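Local coordinates for protein five-membered-cyclitol-phosphate synthase (Streptomyces citricolor, PDB 6K96) that binds nicotinamide-adenine-dinucleotide together with a sodium ion and belongs to the myo-inositol-1-phosphate synthase family, at residues I16-Q21 with N81-L86; Y212-G217 with V267-I272; Q234-A239 with V250-S255; L262-V267 with Q291-A296. One frame throughout, in Å; residues are numbered along the deposited sequence.

Interaction 1 (I16-Q21 with N81-L86); sequences ISALFQ and NNYPLL
Both polar atoms of the Q21 amide bond to the backbone of loop 81-86. OE1 of Q21 accepts from L86 N at 3.0 Å, in a fairly straight bond (N-H...O 158°). NE2 of Q21 donates to P84 O at 2.9 Å, but that bond is more bent, at 134°. The same NE2 also donates to S17 OG, one turn back in the helix, at 3.1 Å. This last bond lies close to the amide plane. Three bonds therefore fix the rotation of the amide.

S17 OG has a second partner. A water oxygen stands 2.7 Å from S17 OG. This water also donates to Y83 O. With OG anti to the backbone N (chi1 175°), the S17 hydroxyl leans toward the loop, beside CB of Y83.

Helix 14-31 follows strand 5-10 of a six-stranded parallel sheet with the 3-2-1-4-5-6 strand order of the Rossmann fold. Loop 81-86 packs on one side of this first helix.

The Y83 ring is laid against the helix. A18 CB sits 3.6 Å from the ring centroid, over one face, in a CH-pi contact. CD of P84 covers the opposite face. Q21 NE2 lies at the ring edge, 3.8 Å from Y83 CD2, with the amide plane nearly perpendicular to the ring. The Y83 hydroxyl is satisfied by S294 OG of helix 292-313. N81 ND2 only grazes S17 CB. It donates to V12 O and V76 O, while N81 OD1 accepts from K67 NZ. A18 O accepts from W277 NE1 of the second subunit.

Interaction 2 (Y212-G217 with V267-I272); sequences YQLNLG and VAMLNI
Residues Y212 to L216 pair with V267 to N271 as antiparallel neighbours in the mixed sheet. The two short strand segments lie 4.7 Å apart at closest approach. Three hydrogen-bonded pairs, Y212 with N271, L214 with M269 and L216 with V267, each form two backbone bonds. The bond from M269 N to L214 O is 2.9 Å long. Between the hydrogen-bonded pairs come Q213 with L270 and N215 with A268, which are non-hydrogen-bonded. Here CA atoms approach carbonyls instead, as A268 CA does L214 O at 3.3 Å.

Y212, L214, L216, V267, M269 and N271 share one face. Y212 takes the crowded rotamer between backbone N and carbonyl carbon (chi1 53°). This brings its ring across the neighbouring strand, over N271. CB of N271 lies 3.5 Å from the ring centroid, over the face, as a CH-pi contact. The N271 amide is turned 25° from the ring plane. Its ND2 donates to D285 OD1 on the next strand and to E273 OE2. L216 CD1 and V267 CG1 pack at 4.2 Å.

This face meets the third subunit. M269 packs on M269 of that subunit, and Y212 on its L216.

The other face carries Q213, N215, A268 and L270 and is lined by helix 190-203. Q213 NE2 donates to H194 ND1 there. N215 OD1 is hydrogen-bonded to T190 OG1 and lies 3.9 Å from A268 CB.

Interaction 3 (Q234-A239 with V250-S255); sequences QSKINA and VEVIPS
This is apolar packing of a short helix on a strand of the mixed sheet. It is partly buried, and it is made mainly by side chains. Helix 234-239 lies over strand 250-253, with the two axes 8.7 Å apart and running roughly antiparallel, at 149°.

K236 gives the larger part of the contact with its methylene chain. Its CD touches V252 CG1 at 3.7 Å and P254 CB, also at 3.7 Å. Its CB also meets V252 CG1, at 3.8 Å. The lysine chain crosses V252 at about a right angle. It runs extended as far as CE and then bends at the last torsion (chi4 -104°). NZ is hydrogen-bonded to Q213 OE1 on strand 207-217, so the charged end passes over the neighbouring strand.

I237 covers the other end of the strand. Its CD1 lies 3.9 Å from V250 O, and its CB packs loosely on V252 CG2 at 4.3 Å.

E251 and I253 point the opposite way, to the face that packs on the third subunit. K236 also touches T190 and S191 of helix 190-203. The layout, with helices on one face of a sheet and another subunit on the other, is consistent with the alpha/beta sheet domain of this family.

Interaction 4 (L262-V267 with Q291-A296); sequences LKDHKV and QDSSNA. With NA (sodium ion), chain H; NAD (nicotinamide-adenine-dinucleotide), chain G.
The D264 carboxylate is bound by Q291, the last residue of strand 281-291, and by S293 in the first turn of helix 292-313. S293 OG donates to D264 OD1 at 2.5 Å, and S293 N donates to D264 OD2 at 2.9 Å. Both come from the syn side, so S293 grips the carboxylate at two points. Q291 NE2 adds a third bond, meeting D264 OD2 from the anti side at 2.9 Å. The Q291 amide lies nearly coplanar with the carboxylate. D264 OD1 also accepts from N219 ND2. The D264 side chain extends away from its own amide nitrogen (chi1 -176°), which carries the carboxylate across to S293. The backbone joins in as well: D292 N donates to D264 O at 2.9 Å.

D264 sits in a type II' turn from L262 to H265, just before strand 265-275. H265 and Q291 face each other as an antiparallel non-hydrogen-bonded pair. The H265 ring lies obliquely beside Q291 OE1.

K266 packs along D292. K266 CB meets D292 CB at 3.8 Å, and K266 CD passes D292 OD1. K266 also touches F222 of helix 220-225.

The bond to D264 OD1 uses the S293 proton, and S293 OG binds the sodium ion at 2.5 Å. D264 is thus a second-shell residue of the metal. N15 and the NAD atoms O2N and O7N also bind the ion. NAD N7N donates to D292 O at 3.0 Å, and A296 CB lies against the carboxamide. The turn and helix start form part of the NAD and sodium site.

In the fold
Along the chain, interaction 1 closes first. Interaction 3 then falls within the span of interaction 2, and interactions 2 and 4 alternate and share V267. Interactions 1 and 4 have centres 11 Å apart and touch each other, with P84 packing on Q291. Together they link the first helix of the Rossmann fold to helix 292-313 beside the NAD and sodium ion, and both touch the second subunit. Interaction 2 lies within the mixed sheet and interaction 3 packs a helix on it; their centres are 10 Å apart and both touch the third subunit. Strand 265-275 runs from interaction 4 into interaction 2. It therefore connects the ligand site to the sheet that packs against the third subunit.

Interaction 1 (I16-Q21 with N81-L86)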
# COMPACT_ATOMS: atom_id res chain seq x y z
N ILE B 16 -30.13 7.67 -0.03
CA ILE B 16 -31.05 8.81 -0.32
C ILE B 16 -30.43 10.07 0.26
O ILE B 16 -30.65 11.14 -0.30
CB ILE B 16 -32.46 8.60 0.26
CG1 ILE B 16 -33.06 7.25 -0.11
CG2 ILE B 16 -33.36 9.76 -0.14
CD1 ILE B 16 -33.15 7.04 -1.59
N SER B 17 -29.67 9.97 1.33
CA SER B 17 -28.84 11.11 1.82
C SER B 17 -27.95 11.56 0.70
O SER B 17 -27.97 12.74 0.38
CB SER B 17 -28.02 10.74 3.01
OG SER B 17 -27.18 11.81 3.37
N ALA B 18 -27.29 10.59 0.06
CA ALA B 18 -26.36 10.78 -1.07
C ALA B 18 -27.10 11.34 -2.28
O ALA B 18 -26.60 12.30 -2.86
CB ALA B 18 -25.66 9.49 -1.37
N LEU B 19 -28.27 10.83 -2.61
CA LEU B 19 -28.99 11.24 -3.84
C LEU B 19 -29.53 12.67 -3.70
O LEU B 19 -29.50 13.43 -4.69
CB LEU B 19 -30.15 10.28 -4.09
CG LEU B 19 -30.83 10.50 -5.43
CD1 LEU B 19 -29.98 9.98 -6.55
CD2 LEU B 19 -32.18 9.83 -5.45
N PHE B 20 -30.09 12.97 -2.53
CA PHE B 20 -30.77 14.25 -2.22
C PHE B 20 -29.73 15.35 -2.13
O PHE B 20 -29.84 16.30 -2.88
CB PHE B 20 -31.53 14.18 -0.90
CG PHE B 20 -32.26 15.44 -0.55
CD1 PHE B 20 -33.15 16.01 -1.46
CD2 PHE B 20 -32.05 16.06 0.67
CE1 PHE B 20 -33.86 17.16 -1.14
CE2 PHE B 20 -32.78 17.19 1.00
CZ PHE B 20 -33.69 17.73 0.10
N GLN B 21 -28.75 15.21 -1.24
CA GLN B 21 -27.62 16.17 -1.13
C GLN B 21 -26.89 16.23 -2.47
O GLN B 21 -26.50 17.32 -2.87
CB GLN B 21 -26.64 15.74 -0.06
CG GLN B 21 -27.23 15.79 1.32
CD GLN B 21 -26.15 15.82 2.36
OE1 GLN B 21 -25.51 16.86 2.56
NE2 GLN B 21 -25.95 14.68 3.03
N ASN B 81 -28.03 7.45 9.70
CA ASN B 81 -27.47 7.91 8.39
C ASN B 81 -26.18 8.69 8.66
O ASN B 81 -26.18 9.57 9.55
CB ASN B 81 -28.40 8.81 7.56
CG ASN B 81 -29.59 8.06 6.97
OD1 ASN B 81 -29.77 6.88 7.27
ND2 ASN B 81 -30.42 8.76 6.20
N ASN B 82 -25.10 8.32 7.97
CA ASN B 82 -23.75 8.84 8.25
C ASN B 82 -23.04 9.05 6.90
O ASN B 82 -21.84 9.02 6.88
CB ASN B 82 -23.03 7.94 9.26
CG ASN B 82 -22.80 6.55 8.71
OD1 ASN B 82 -22.94 6.35 7.50
ND2 ASN B 82 -22.38 5.63 9.59
N TYR B 83 -23.78 9.20 5.81
CA TYR B 83 -23.25 9.88 4.62
C TYR B 83 -22.85 11.28 5.07
O TYR B 83 -23.47 11.83 6.00
CB TYR B 83 -24.26 9.94 3.49
CG TYR B 83 -23.73 10.41 2.16
CD1 TYR B 83 -23.01 9.55 1.35
CD2 TYR B 83 -23.99 11.69 1.67
CE1 TYR B 83 -22.51 9.96 0.13
CE2 TYR B 83 -23.55 12.09 0.42
CZ TYR B 83 -22.78 11.23 -0.34
OH TYR B 83 -22.33 11.59 -1.57
N PRO B 84 -21.77 11.88 4.53
CA PRO B 84 -21.37 13.24 4.92
C PRO B 84 -22.44 14.31 4.62
O PRO B 84 -23.21 14.15 3.74
CB PRO B 84 -20.12 13.52 4.06
CG PRO B 84 -19.58 12.16 3.78
CD PRO B 84 -20.81 11.27 3.60
N LEU B 85 -22.43 15.39 5.40
CA LEU B 85 -22.96 16.73 5.04
C LEU B 85 -22.07 17.32 3.95
O LEU B 85 -20.85 17.38 4.18
CB LEU B 85 -22.96 17.65 6.27
CG LEU B 85 -24.24 17.59 7.10
CD1 LEU B 85 -24.24 16.34 7.98
CD2 LEU B 85 -24.41 18.88 7.91
N LEU B 86 -22.66 17.70 2.82
CA LEU B 86 -21.88 18.16 1.66
C LEU B 86 -21.75 19.69 1.69
O LEU B 86 -20.99 20.21 0.85
CB LEU B 86 -22.56 17.70 0.36
CG LEU B 86 -22.42 16.23 -0.00
CD1 LEU B 86 -22.82 16.05 -1.46
CD2 LEU B 86 -21.02 15.68 0.21
O HOH W 1 -26.33 11.74 5.98

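Interaction 2 (Y212-G217 with V267-I272)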
# COMPACT_ATOMS: atom_id res chain seq x y z
N TYR B 212 -6.43 -12.45 -2.61
CA TYR B 212 -7.49 -12.16 -1.63
C TYR B 212 -8.00 -10.75 -1.88
O TYR B 212 -7.28 -9.88 -2.41
CB TYR B 212 -7.09 -12.39 -0.16
CG TYR B 212 -5.84 -11.71 0.34
CD1 TYR B 212 -5.90 -10.41 0.78
CD2 TYR B 212 -4.61 -12.36 0.37
CE1 TYR B 212 -4.76 -9.74 1.22
CE2 TYR B 212 -3.47 -11.71 0.80
CZ TYR B 212 -3.55 -10.39 1.23
OH TYR B 212 -2.45 -9.70 1.66
N GLN B 213 -9.24 -10.58 -1.48
CA GLN B 213 -10.00 -9.32 -1.47
C GLN B 213 -10.61 -9.24 -0.08
O GLN B 213 -11.23 -10.21 0.30
CB GLN B 213 -11.07 -9.42 -2.56
CG GLN B 213 -12.20 -8.41 -2.42
CD GLN B 213 -13.23 -8.46 -3.53
OE1 GLN B 213 -14.30 -7.88 -3.37
NE2 GLN B 213 -12.89 -9.09 -4.66
N LEU B 214 -10.40 -8.16 0.67
CA LEU B 214 -11.20 -7.91 1.89
C LEU B 214 -11.73 -6.50 1.88
O LEU B 214 -11.03 -5.68 1.32
CB LEU B 214 -10.39 -8.24 3.14
CG LEU B 214 -8.96 -7.73 3.22
CD1 LEU B 214 -8.88 -6.65 4.29
CD2 LEU B 214 -8.07 -8.91 3.63
N ASN B 215 -12.91 -6.28 2.46
CA ASN B 215 -13.67 -5.00 2.51
C ASN B 215 -13.90 -4.62 3.98
O ASN B 215 -13.85 -5.50 4.86
CB ASN B 215 -14.97 -5.06 1.70
CG ASN B 215 -14.75 -5.52 0.27
OD1 ASN B 215 -14.73 -4.70 -0.67
ND2 ASN B 215 -14.56 -6.82 0.09
N LEU B 216 -13.96 -3.32 4.26
CA LEU B 216 -14.19 -2.76 5.62
C LEU B 216 -15.28 -1.72 5.43
O LEU B 216 -15.22 -1.08 4.41
CB LEU B 216 -12.93 -2.09 6.17
CG LEU B 216 -11.64 -2.90 6.18
CD1 LEU B 216 -10.43 -2.02 6.59
CD2 LEU B 216 -11.77 -4.09 7.13
N GLY B 217 -16.18 -1.52 6.37
CA GLY B 217 -17.25 -0.53 6.26
C GLY B 217 -17.69 -0.11 7.64
O GLY B 217 -17.19 -0.71 8.64
N VAL B 267 -13.61 0.52 2.36
CA VAL B 267 -12.20 0.27 2.02
C VAL B 267 -12.10 -1.13 1.50
O VAL B 267 -12.71 -1.95 2.07
CB VAL B 267 -11.28 0.45 3.23
CG1 VAL B 267 -9.90 -0.07 2.89
CG2 VAL B 267 -11.21 1.90 3.67
N ALA B 268 -11.32 -1.37 0.47
CA ALA B 268 -11.03 -2.67 -0.13
C ALA B 268 -9.52 -2.85 -0.15
O ALA B 268 -8.88 -1.90 -0.24
CB ALA B 268 -11.55 -2.66 -1.51
N MET B 269 -8.99 -4.02 0.10
CA MET B 269 -7.55 -4.27 0.06
C MET B 269 -7.42 -5.51 -0.77
O MET B 269 -8.23 -6.43 -0.55
CB MET B 269 -6.94 -4.47 1.45
CG MET B 269 -6.27 -3.23 1.95
SD MET B 269 -6.88 -2.74 3.59
CE MET B 269 -6.77 -4.26 4.51
N LEU B 270 -6.56 -5.51 -1.78
CA LEU B 270 -6.45 -6.77 -2.53
C LEU B 270 -4.98 -7.09 -2.76
O LEU B 270 -4.13 -6.23 -2.50
CB LEU B 270 -7.39 -6.78 -3.74
CG LEU B 270 -7.06 -5.88 -4.90
CD1 LEU B 270 -5.94 -6.53 -5.70
CD2 LEU B 270 -8.31 -5.61 -5.76
N ASN B 271 -4.75 -8.39 -2.89
CA ASN B 271 -3.44 -9.01 -3.14
C ASN B 271 -3.62 -9.96 -4.31
O ASN B 271 -4.63 -10.69 -4.31
CB ASN B 271 -2.90 -9.80 -1.95
CG ASN B 271 -1.50 -10.28 -2.23
OD1 ASN B 271 -1.26 -11.46 -2.44
ND2 ASN B 271 -0.57 -9.34 -2.35
N ILE B 272 -2.72 -9.89 -5.28
CA ILE B 272 -2.63 -10.86 -6.40
C ILE B 272 -1.19 -11.28 -6.51
O ILE B 272 -0.37 -10.42 -6.46
CB ILE B 272 -3.15 -10.31 -7.74
CG1 ILE B 272 -4.61 -9.89 -7.66
CG2 ILE B 272 -2.86 -11.33 -8.83
CD1 ILE B 272 -4.94 -8.82 -8.63

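Interaction 3 (Q234-A239 with V250-S255)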
# COMPACT_ATOMS: atom_id res chain seq x y z
N GLN B 234 -21.07 -14.84 -2.61
CA GLN B 234 -20.93 -15.83 -3.71
C GLN B 234 -20.83 -15.12 -5.07
O GLN B 234 -20.02 -15.54 -5.92
CB GLN B 234 -22.12 -16.80 -3.65
CG GLN B 234 -22.02 -17.92 -4.67
CD GLN B 234 -20.71 -18.65 -4.52
OE1 GLN B 234 -19.74 -18.39 -5.26
NE2 GLN B 234 -20.65 -19.50 -3.51
N SER B 235 -21.68 -14.10 -5.26
CA SER B 235 -21.68 -13.11 -6.37
C SER B 235 -20.25 -12.59 -6.61
O SER B 235 -19.85 -12.47 -7.79
CB SER B 235 -22.65 -11.97 -6.08
OG SER B 235 -24.00 -12.43 -6.18
N LYS B 236 -19.50 -12.31 -5.54
CA LYS B 236 -18.12 -11.76 -5.59
C LYS B 236 -17.16 -12.77 -6.23
O LYS B 236 -16.29 -12.33 -7.04
CB LYS B 236 -17.67 -11.32 -4.20
CG LYS B 236 -18.49 -10.21 -3.54
CD LYS B 236 -17.77 -9.45 -2.42
CE LYS B 236 -18.23 -8.03 -2.21
NZ LYS B 236 -17.26 -7.05 -2.76
N ILE B 237 -17.29 -14.07 -5.89
CA ILE B 237 -16.25 -15.12 -6.20
C ILE B 237 -16.52 -15.68 -7.62
O ILE B 237 -15.55 -16.17 -8.27
CB ILE B 237 -16.12 -16.18 -5.07
CG1 ILE B 237 -15.51 -17.50 -5.57
CG2 ILE B 237 -17.43 -16.41 -4.31
CD1 ILE B 237 -13.99 -17.47 -5.73
N ASN B 238 -17.78 -15.55 -8.07
CA ASN B 238 -18.25 -15.86 -9.45
C ASN B 238 -17.64 -14.86 -10.45
O ASN B 238 -17.09 -15.31 -11.52
CB ASN B 238 -19.78 -15.82 -9.53
CG ASN B 238 -20.49 -17.05 -8.99
OD1 ASN B 238 -19.99 -18.17 -9.09
ND2 ASN B 238 -21.69 -16.85 -8.46
N ALA B 239 -17.78 -13.57 -10.11
CA ALA B 239 -17.19 -12.37 -10.77
C ALA B 239 -15.77 -12.69 -11.25
O ALA B 239 -15.44 -12.36 -12.41
CB ALA B 239 -17.19 -11.16 -9.85
N VAL B 250 -8.15 -18.31 -4.65
CA VAL B 250 -8.71 -16.93 -4.59
C VAL B 250 -9.73 -16.86 -3.46
O VAL B 250 -10.72 -17.51 -3.57
CB VAL B 250 -9.38 -16.56 -5.91
CG1 VAL B 250 -10.04 -15.21 -5.85
CG2 VAL B 250 -8.41 -16.65 -7.07
N GLU B 251 -9.55 -15.98 -2.48
CA GLU B 251 -10.40 -15.91 -1.27
C GLU B 251 -11.08 -14.56 -1.32
O GLU B 251 -10.41 -13.61 -1.50
CB GLU B 251 -9.58 -16.04 0.02
CG GLU B 251 -9.83 -17.25 0.91
CD GLU B 251 -11.22 -17.90 0.94
OE1 GLU B 251 -12.28 -17.18 1.15
OE2 GLU B 251 -11.26 -19.15 0.74
N VAL B 252 -12.37 -14.50 -1.13
CA VAL B 252 -13.04 -13.21 -0.88
C VAL B 252 -13.50 -13.20 0.57
O VAL B 252 -14.18 -14.11 0.98
CB VAL B 252 -14.22 -13.03 -1.84
CG1 VAL B 252 -14.92 -11.71 -1.54
CG2 VAL B 252 -13.77 -13.10 -3.30
N ILE B 253 -13.14 -12.17 1.33
CA ILE B 253 -13.83 -11.81 2.60
C ILE B 253 -14.66 -10.53 2.40
O ILE B 253 -14.16 -9.42 2.62
CB ILE B 253 -12.78 -11.64 3.71
CG1 ILE B 253 -11.73 -12.76 3.72
CG2 ILE B 253 -13.49 -11.46 5.04
CD1 ILE B 253 -10.42 -12.46 3.05
N PRO B 254 -15.96 -10.62 2.01
CA PRO B 254 -16.79 -9.43 1.76
C PRO B 254 -17.08 -8.63 3.04
O PRO B 254 -17.57 -7.56 2.90
CB PRO B 254 -18.13 -10.00 1.26
CG PRO B 254 -18.21 -11.34 1.95
CD PRO B 254 -16.77 -11.85 1.89
N SER B 255 -16.82 -9.19 4.22
CA SER B 255 -17.02 -8.47 5.50
C SER B 255 -15.87 -8.74 6.47
O SER B 255 -16.14 -9.33 7.55
CB SER B 255 -18.34 -8.79 6.08
OG SER B 255 -18.65 -7.84 7.08

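Interaction 4 (L262-V267 with Q291-A296)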
# COMPACT_ATOMS: atom_id res chain seq x y z
N LEU B 262 -15.12 4.62 9.99
CA LEU B 262 -15.30 4.69 8.51
C LEU B 262 -16.68 5.22 8.13
O LEU B 262 -16.78 5.69 6.98
CB LEU B 262 -15.09 3.34 7.84
CG LEU B 262 -13.64 2.84 7.81
CD1 LEU B 262 -13.49 1.54 7.01
CD2 LEU B 262 -12.73 3.86 7.22
N LYS B 263 -17.72 5.07 8.96
CA LYS B 263 -19.10 5.51 8.61
C LYS B 263 -19.49 4.96 7.23
O LYS B 263 -19.33 3.76 6.99
CB LYS B 263 -19.16 7.05 8.68
CG LYS B 263 -19.18 7.58 10.11
CD LYS B 263 -18.41 8.88 10.36
CE LYS B 263 -18.78 9.58 11.67
NZ LYS B 263 -20.14 10.20 11.60
N ASP B 264 -19.97 5.81 6.32
CA ASP B 264 -20.38 5.41 4.94
C ASP B 264 -19.19 5.21 4.00
O ASP B 264 -19.47 4.83 2.88
CB ASP B 264 -21.37 6.38 4.30
CG ASP B 264 -21.89 5.95 2.95
OD1 ASP B 264 -22.67 4.94 2.84
OD2 ASP B 264 -21.51 6.62 1.98
N HIS B 265 -17.95 5.31 4.47
CA HIS B 265 -16.77 4.95 3.65
C HIS B 265 -16.64 3.44 3.50
O HIS B 265 -16.92 2.76 4.43
CB HIS B 265 -15.45 5.44 4.23
CG HIS B 265 -15.18 6.86 3.92
ND1 HIS B 265 -14.88 7.75 4.90
CD2 HIS B 265 -15.20 7.54 2.75
CE1 HIS B 265 -14.68 8.95 4.37
NE2 HIS B 265 -14.90 8.86 3.03
N LYS B 266 -16.15 2.95 2.38
CA LYS B 266 -15.85 1.52 2.26
C LYS B 266 -14.40 1.42 1.79
O LYS B 266 -14.06 2.12 0.86
CB LYS B 266 -16.86 0.84 1.33
CG LYS B 266 -16.35 -0.45 0.69
CD LYS B 266 -17.44 -1.33 0.11
CE LYS B 266 -17.99 -2.25 1.16
NZ LYS B 266 -18.80 -3.31 0.51
N VAL B 267 -13.61 0.52 2.36
CA VAL B 267 -12.20 0.27 2.02
C VAL B 267 -12.10 -1.13 1.50
O VAL B 267 -12.71 -1.95 2.07
CB VAL B 267 -11.28 0.45 3.23
CG1 VAL B 267 -9.90 -0.07 2.89
CG2 VAL B 267 -11.21 1.90 3.67
N GLN B 291 -16.73 6.54 -1.14
CA GLN B 291 -17.94 6.91 -0.34
C GLN B 291 -19.03 5.92 -0.74
O GLN B 291 -19.67 6.17 -1.75
CB GLN B 291 -18.63 8.22 -0.71
CG GLN B 291 -18.43 9.40 0.20
CD GLN B 291 -18.44 9.26 1.71
OE1 GLN B 291 -17.77 10.06 2.32
NE2 GLN B 291 -19.17 8.34 2.32
N ASP B 292 -19.18 4.82 0.01
CA ASP B 292 -19.99 3.63 -0.44
C ASP B 292 -21.33 4.11 -1.02
O ASP B 292 -21.67 3.71 -2.13
CB ASP B 292 -20.13 2.60 0.68
CG ASP B 292 -20.64 1.25 0.21
OD1 ASP B 292 -20.25 0.88 -0.90
OD2 ASP B 292 -21.52 0.62 0.92
N SER B 293 -22.03 5.04 -0.38
CA SER B 293 -23.38 5.44 -0.84
C SER B 293 -23.35 6.42 -2.03
O SER B 293 -24.45 6.63 -2.65
CB SER B 293 -24.16 5.98 0.29
OG SER B 293 -24.53 4.94 1.16
N SER B 294 -22.19 6.99 -2.37
CA SER B 294 -21.99 7.68 -3.67
C SER B 294 -21.93 6.59 -4.74
O SER B 294 -22.41 6.84 -5.86
CB SER B 294 -20.74 8.59 -3.71
OG SER B 294 -20.95 9.81 -2.98
N ASN B 295 -21.39 5.41 -4.41
CA ASN B 295 -21.30 4.30 -5.38
C ASN B 295 -22.72 3.85 -5.70
O ASN B 295 -22.88 3.26 -6.73
CB ASN B 295 -20.48 3.12 -4.88
CG ASN B 295 -19.07 3.02 -5.43
OD1 ASN B 295 -18.68 3.78 -6.30
ND2 ASN B 295 -18.31 2.06 -4.93
N ALA B 296 -23.69 4.08 -4.81
CA ALA B 296 -25.11 3.76 -5.06
C ALA B 296 -25.67 4.88 -5.92
O ALA B 296 -26.16 4.61 -6.97
CB ALA B 296 -25.88 3.66 -3.77
NA NA H . -25.26 2.53 0.88
PA NAD G . -29.48 2.05 4.73
O1A NAD G . -29.34 1.00 5.77
O2A NAD G . -28.68 3.30 4.96
O5B NAD G . -30.97 2.41 4.36
C5B NAD G . -31.96 1.46 4.81
C4B NAD G . -33.20 2.20 5.22
O4B NAD G . -34.41 1.36 5.16
C3B NAD G . -33.14 2.72 6.66
O3B NAD G . -33.65 4.04 6.68
C2B NAD G . -34.10 1.77 7.38
O2B NAD G . -34.41 2.43 8.58
C1B NAD G . -35.19 1.69 6.30
N9A NAD G . -36.20 0.66 6.45
C8A NAD G . -36.00 -0.54 7.08
N7A NAD G . -37.04 -1.35 7.00
C5A NAD G . -37.97 -0.65 6.24
C6A NAD G . -39.27 -0.99 5.80
N6A NAD G . -39.83 -2.16 6.07
N1A NAD G . -39.93 -0.09 5.02
C2A NAD G . -39.33 1.09 4.77
N3A NAD G . -38.12 1.51 5.14
C4A NAD G . -37.47 0.59 5.88
O3 NAD G . -29.01 1.41 3.36
PN NAD G . -28.29 2.10 2.10
O1N NAD G . -29.11 3.26 1.70
O2N NAD G . -26.86 2.19 2.53
O5D NAD G . -28.47 0.94 0.99
C5D NAD G . -29.85 0.55 0.63
C4D NAD G . -29.82 -0.75 -0.12
O4D NAD G . -29.12 -0.62 -1.38
C3D NAD G . -29.13 -1.87 0.65
O3D NAD G . -29.83 -3.07 0.39
C2D NAD G . -27.78 -2.00 -0.06
O2D NAD G . -27.18 -3.28 -0.06
C1D NAD G . -28.20 -1.72 -1.51
N1N NAD G . -26.99 -1.40 -2.32
C2N NAD G . -26.06 -0.42 -1.85
C3N NAD G . -24.83 -0.22 -2.46
C7N NAD G . -23.92 0.86 -1.92
O7N NAD G . -24.33 1.62 -1.05
N7N NAD G . -22.69 0.95 -2.41
C4N NAD G . -24.52 -1.05 -3.54
C5N NAD G . -25.49 -1.87 -4.10
C6N NAD G . -26.68 -2.10 -3.43